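Local structure of PUA domain-containing protein (Archaeoglobus fulgidus DSM 4304, 2Q07) at residues V58-I63 with Q158-K163; R50-K55 with D146-E151. The protein is an uncharacterised member of the archaeosine synthase type 1 family that probably binds RNA in tRNA modification, represented here by its C-terminal part with the PUA domain. One frame throughout, in Å; residues are numbered along the deposited sequence.

Both contacts belong to the DUF5591 domain, of the UDG-like clan, at the start of this C-terminal part of the protein. Helix 150-160 takes part in both: interaction 2 uses the turn that leads into it, interaction 1 its last residue and the chain beyond. Their partners are consecutive, since helix 47-55 runs on to strand 61-65, and the salt bridge from Arg53 to Glu62 ties the two sites together. Interaction 1 combines two buried aliphatic side chains with a water-mediated polar group at its more open side. Interaction 2 is apolar across the interface, joining the buried Leu52 to the exposed Leu148, while its polar bonds shape the turn itself.

Interaction 1 (V58-I63 with Q158-K163); sequences VNVNEI and QEIESK
A single water molecule joins Asn59 to the end of helix 150-160. It accepts from Asn59 N at 2.6 Å. Its bond to Ile160 O, which it donates over 2.7 Å, satisfies a backbone carbonyl at the helix end, just where Glu161 abandons helical geometry and the chain turns off. The water also accepts from Ser162 OG at 3.0 Å. Beside it lies a direct link, in which Asn59 ND2 donates to Ser162 OG over 2.7 Å with an N-H...O angle of 148°. The hydroxyl sits too close to a neighbouring atom in the model, which makes both of its bonds, to the water and to ND2, less sure. With CG opposite the carbonyl carbon (chi1 -76°), the Asn59 amide extends toward the outgoing chain, where ND2 also bonds to Gly164 O, the surer of its two bonds. If the hydroxyl is placed correctly, the NH2 group spans Ser162 and Gly164. The side chain of Asn59 rests against Val166 as well.

The apolar half of the contact is formed by Val60 and Ile160, both buried. One methyl of each meets the other, Val60 CG2 approaching Ile160 CG2 at 4.3 Å. Val60 packs on Thr31 and Leu33 of strand 31-36, and Ile160 on Val117 of strand 115-118. The contact therefore joins the chain entering strand 61-65 to the C-terminal end of helix 150-160, across strand 31-36, which lies between strands 61-65 and 115-118 in the sheet.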
loop_
_atom_site.group_PDB
_atom_site.type_symbol
_atom_site.label_atom_id
_atom_site.label_comp_id
_atom_site.label_asym_id
_atom_site.label_seq_id
_atom_site.Cartn_x
_atom_site.Cartn_y
_atom_site.Cartn_z
ATOM N N VAL A 58 7.526 -18.162 1.719
ATOM C CA VAL A 58 8.114 -16.832 1.772
ATOM C C VAL A 58 7.811 -16.125 3.094
ATOM O O VAL A 58 6.685 -15.701 3.331
ATOM C CB VAL A 58 7.595 -15.986 0.586
ATOM C CG1 VAL A 58 8.163 -14.588 0.645
ATOM C CG2 VAL A 58 7.965 -16.673 -0.733
ATOM N N ASN A 59 8.828 -16.006 3.946
ATOM C CA ASN A 59 8.680 -15.343 5.240
ATOM C C ASN A 59 9.575 -14.125 5.398
ATOM O O ASN A 59 9.983 -13.779 6.507
ATOM C CB ASN A 59 8.952 -16.308 6.396
ATOM C CG ASN A 59 7.810 -17.266 6.633
ATOM O OD1 ASN A 59 6.648 -16.915 6.453
ATOM N ND2 ASN A 59 8.133 -18.480 7.055
ATOM N N VAL A 60 9.894 -13.492 4.279
ATOM C CA VAL A 60 10.697 -12.284 4.302
ATOM C C VAL A 60 9.919 -11.246 3.511
ATOM O O VAL A 60 8.969 -11.588 2.808
ATOM C CB VAL A 60 12.073 -12.505 3.665
ATOM C CG1 VAL A 60 12.840 -13.580 4.449
ATOM C CG2 VAL A 60 11.912 -12.900 2.202
ATOM N N ASN A 61 10.310 -9.985 3.640
ATOM C CA ASN A 61 9.644 -8.894 2.934
ATOM C C ASN A 61 9.867 -9.017 1.436
ATOM O O ASN A 61 10.871 -9.587 0.997
ATOM C CB ASN A 61 10.180 -7.553 3.437
ATOM C CG ASN A 61 9.472 -7.084 4.692
ATOM O OD1 ASN A 61 8.378 -6.512 4.619
ATOM N ND2 ASN A 61 10.078 -7.337 5.854
ATOM N N GLU A 62 8.938 -8.465 0.658
ATOM C CA GLU A 62 9.016 -8.543 -0.795
ATOM C C GLU A 62 8.865 -7.189 -1.459
ATOM O O GLU A 62 8.073 -6.356 -1.032
ATOM C CB GLU A 62 7.914 -9.463 -1.338
ATOM C CG GLU A 62 8.029 -10.926 -0.938
ATOM C CD GLU A 62 6.690 -11.654 -1.042
ATOM O OE1 GLU A 62 5.735 -11.240 -0.349
ATOM O OE2 GLU A 62 6.589 -12.632 -1.816
ATOM N N ILE A 63 9.635 -6.973 -2.509
ATOM C CA ILE A 63 9.535 -5.742 -3.263
ATOM C C ILE A 63 9.474 -6.176 -4.716
ATOM O O ILE A 63 10.318 -6.939 -5.177
ATOM C CB ILE A 63 10.748 -4.827 -3.029
ATOM C CG1 ILE A 63 10.731 -4.304 -1.586
ATOM C CG2 ILE A 63 10.735 -3.678 -4.035
ATOM C CD1 ILE A 63 11.904 -3.436 -1.232
ATOM N N GLN A 158 17.728 -21.744 -0.355
ATOM C CA GLN A 158 18.950 -21.712 0.424
ATOM C C GLN A 158 19.321 -20.340 0.953
ATOM O O GLN A 158 20.216 -20.225 1.782
ATOM C CB GLN A 158 20.089 -22.348 -0.381
ATOM C CG GLN A 158 20.013 -23.869 -0.297
ATOM C CD GLN A 158 20.958 -24.598 -1.232
ATOM O OE1 GLN A 158 22.102 -24.177 -1.442
ATOM N NE2 GLN A 158 20.485 -25.717 -1.787
ATOM N N GLU A 159 18.615 -19.308 0.492
ATOM C CA GLU A 159 18.857 -17.932 0.932
ATOM C C GLU A 159 17.778 -17.384 1.870
ATOM O O GLU A 159 18.067 -16.521 2.685
ATOM C CB GLU A 159 18.940 -16.969 -0.262
ATOM C CG GLU A 159 20.142 -17.130 -1.181
ATOM C CD GLU A 159 21.465 -17.034 -0.454
ATOM O OE1 GLU A 159 21.564 -16.281 0.539
ATOM O OE2 GLU A 159 22.419 -17.707 -0.889
ATOM N N ILE A 160 16.543 -17.868 1.753
ATOM C CA ILE A 160 15.454 -17.341 2.577
ATOM C C ILE A 160 14.703 -18.346 3.449
ATOM O O ILE A 160 13.686 -17.999 4.057
ATOM C CB ILE A 160 14.396 -16.600 1.705
ATOM C CG1 ILE A 160 13.658 -17.598 0.808
ATOM C CG2 ILE A 160 15.068 -15.528 0.853
ATOM C CD1 ILE A 160 12.466 -17.002 0.063
ATOM N N GLU A 161 15.192 -19.582 3.510
ATOM C CA GLU A 161 14.550 -20.623 4.315
ATOM C C GLU A 161 14.282 -20.080 5.722
ATOM O O GLU A 161 15.188 -19.560 6.365
ATOM C CB GLU A 161 15.464 -21.851 4.403
ATOM C CG GLU A 161 14.729 -23.176 4.552
ATOM C CD GLU A 161 14.062 -23.620 3.261
ATOM O OE1 GLU A 161 13.324 -22.801 2.665
ATOM O OE2 GLU A 161 14.273 -24.785 2.842
ATOM N N SER A 162 13.044 -20.196 6.198
ATOM C CA SER A 162 12.699 -19.691 7.530
ATOM C C SER A 162 11.839 -20.655 8.343
ATOM O O SER A 162 11.065 -21.437 7.793
ATOM C CB SER A 162 11.982 -18.347 7.416
ATOM O OG SER A 162 10.765 -18.496 6.712
ATOM N N LYS A 163 11.965 -20.557 9.663
ATOM C CA LYS A 163 11.263 -21.425 10.607
ATOM C C LYS A 163 9.726 -21.468 10.605
ATOM O O LYS A 163 9.142 -22.510 10.302
ATOM C CB LYS A 163 11.758 -21.131 12.034
ATOM C CG LYS A 163 13.265 -21.344 12.246
ATOM C CD LYS A 163 14.101 -20.314 11.479
ATOM C CE LYS A 163 15.601 -20.553 11.631
ATOM N NZ LYS A 163 16.058 -21.830 11.009
HETATM O O HOH W 1 11.016 -17.443 3.947
#

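Interaction 2 (R50-K55 with D146-E151); sequences RALRSK and DVLSDE
The type I turn from Asp146 to Ser149, which leads into helix 150-160, presents Leu148 to Leu52 and Ala51 of helix 47-55. Leu148 spreads its two methyls over both residues: CD1 reaches Leu52 CG at 3.6 Å, and CD2 lies 4.3 Å from Ala51 CB. The two leucine side chains meet at a slant, the branch point of Leu52 taking the Leu148 methyl. The CD2 methyl of Leu52 lies 4.0 Å from Val147 O, a carbonyl that is hydrogen-bonded to His119 NE2.

The turn is held by its own polar groups. Asp146 OD1 accepts from Leu148 N at 2.9 Å, an Asx turn in which the N-H comes to the anti side of the oxygen, 32° out of the carboxylate plane. Ser149 follows as N-cap, its OG bonded to Ser152 N, while Ser152 OG returns to Asp146 O. The loop that carries Leu148 is thereby fixed to the first turn of the helix. Helix 47-55 is the connecting helix of a beta-alpha-beta crossover between the parallel neighbours 31-36 and 61-65, and its Leu52 face meets the N-terminal approach to helix 150-160, which follows edge strand 138-141.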
loop_
_atom_site.group_PDB
_atom_site.type_symbol
_atom_site.label_atom_id
_atom_site.label_comp_id
_atom_site.label_asym_id
_atom_site.label_seq_id
_atom_site.Cartn_x
_atom_site.Cartn_y
_atom_site.Cartn_z
ATOM N N ARG A 50 2.342 -16.707 -7.669
ATOM C CA ARG A 50 1.684 -17.834 -7.017
ATOM C C ARG A 50 2.510 -19.125 -7.127
ATOM O O ARG A 50 2.662 -19.855 -6.147
ATOM C CB ARG A 50 0.281 -18.038 -7.593
ATOM C CG ARG A 50 -0.749 -17.101 -6.997
ATOM C CD ARG A 50 -2.155 -17.379 -7.504
ATOM N NE ARG A 50 -2.336 -17.007 -8.904
ATOM C CZ ARG A 50 -2.474 -17.874 -9.903
ATOM N NH1 ARG A 50 -2.451 -19.180 -9.665
ATOM N NH2 ARG A 50 -2.647 -17.432 -11.145
ATOM N N ALA A 51 3.058 -19.396 -8.311
ATOM C CA ALA A 51 3.878 -20.592 -8.512
ATOM C C ALA A 51 5.083 -20.552 -7.578
ATOM O O ALA A 51 5.419 -21.545 -6.930
ATOM C CB ALA A 51 4.341 -20.680 -9.963
ATOM N N LEU A 52 5.737 -19.396 -7.517
ATOM C CA LEU A 52 6.898 -19.218 -6.653
ATOM C C LEU A 52 6.568 -19.478 -5.186
ATOM O O LEU A 52 7.213 -20.289 -4.528
ATOM C CB LEU A 52 7.436 -17.795 -6.796
ATOM C CG LEU A 52 8.714 -17.641 -7.608
ATOM C CD1 LEU A 52 9.059 -16.160 -7.758
ATOM C CD2 LEU A 52 9.836 -18.399 -6.908
ATOM N N ARG A 53 5.557 -18.782 -4.679
ATOM C CA ARG A 53 5.155 -18.940 -3.287
ATOM C C ARG A 53 4.602 -20.328 -3.013
ATOM O O ARG A 53 4.411 -20.723 -1.860
ATOM C CB ARG A 53 4.131 -17.867 -2.922
ATOM C CG ARG A 53 4.765 -16.493 -2.852
ATOM C CD ARG A 53 3.757 -15.387 -2.638
ATOM N NE ARG A 53 4.301 -14.385 -1.728
ATOM C CZ ARG A 53 4.175 -14.440 -0.406
ATOM N NH1 ARG A 53 3.515 -15.441 0.152
ATOM N NH2 ARG A 53 4.726 -13.510 0.359
ATOM N N SER A 54 4.351 -21.066 -4.082
ATOM C CA SER A 54 3.836 -22.421 -3.968
ATOM C C SER A 54 4.990 -23.404 -3.732
ATOM O O SER A 54 4.846 -24.403 -3.012
ATOM C CB SER A 54 3.087 -22.797 -5.246
ATOM O OG SER A 54 2.673 -24.145 -5.199
ATOM N N LYS A 55 6.137 -23.104 -4.329
ATOM C CA LYS A 55 7.311 -23.949 -4.209
ATOM C C LYS A 55 8.246 -23.575 -3.061
ATOM O O LYS A 55 9.145 -24.347 -2.711
ATOM C CB LYS A 55 8.079 -23.953 -5.532
ATOM C CG LYS A 55 7.480 -24.870 -6.597
ATOM C CD LYS A 55 6.026 -24.528 -6.908
ATOM C CE LYS A 55 5.439 -25.484 -7.939
ATOM N NZ LYS A 55 6.221 -25.475 -9.213
ATOM N N ASP A 146 15.694 -18.347 -15.611
ATOM C CA ASP A 146 14.305 -18.591 -15.222
ATOM C C ASP A 146 14.115 -18.455 -13.714
ATOM O O ASP A 146 14.799 -19.110 -12.940
ATOM C CB ASP A 146 13.909 -20.006 -15.658
ATOM C CG ASP A 146 12.414 -20.176 -15.823
ATOM O OD1 ASP A 146 11.644 -19.628 -15.000
ATOM O OD2 ASP A 146 12.010 -20.877 -16.782
ATOM N N VAL A 147 13.177 -17.613 -13.294
ATOM C CA VAL A 147 12.932 -17.429 -11.867
ATOM C C VAL A 147 12.206 -18.640 -11.262
ATOM O O VAL A 147 12.226 -18.850 -10.047
ATOM C CB VAL A 147 12.099 -16.139 -11.601
ATOM C CG1 VAL A 147 12.928 -14.908 -11.924
ATOM C CG2 VAL A 147 10.835 -16.146 -12.442
ATOM N N LEU A 148 11.602 -19.449 -12.132
ATOM C CA LEU A 148 10.840 -20.626 -11.726
ATOM C C LEU A 148 11.496 -21.997 -11.983
ATOM O O LEU A 148 10.838 -23.025 -11.863
ATOM C CB LEU A 148 9.468 -20.587 -12.405
ATOM C CG LEU A 148 8.300 -19.822 -11.763
ATOM C CD1 LEU A 148 8.762 -18.544 -11.093
ATOM C CD2 LEU A 148 7.267 -19.524 -12.843
ATOM N N SER A 149 12.778 -22.024 -12.331
ATOM C CA SER A 149 13.452 -23.298 -12.586
ATOM C C SER A 149 13.777 -24.012 -11.275
ATOM O O SER A 149 13.872 -23.377 -10.226
ATOM C CB SER A 149 14.742 -23.073 -13.381
ATOM O OG SER A 149 15.702 -22.368 -12.612
ATOM N N ASP A 150 13.945 -25.330 -11.328
ATOM C CA ASP A 150 14.256 -26.093 -10.118
ATOM C C ASP A 150 15.551 -25.610 -9.481
ATOM O O ASP A 150 15.719 -25.671 -8.263
ATOM C CB ASP A 150 14.381 -27.588 -10.426
ATOM C CG ASP A 150 13.137 -28.157 -11.073
ATOM O OD1 ASP A 150 12.017 -27.815 -10.633
ATOM O OD2 ASP A 150 13.285 -28.961 -12.015
ATOM N N GLU A 151 16.469 -25.139 -10.313
ATOM C CA GLU A 151 17.746 -24.650 -9.829
ATOM C C GLU A 151 17.560 -23.302 -9.133
ATOM O O GLU A 151 18.143 -23.058 -8.079
ATOM C CB GLU A 151 18.715 -24.513 -10.997
ATOM C CG GLU A 151 20.082 -24.000 -10.621
ATOM C CD GLU A 151 21.026 -23.983 -11.812
ATOM O OE1 GLU A 151 21.430 -25.076 -12.263
ATOM O OE2 GLU A 151 21.352 -22.883 -12.306
#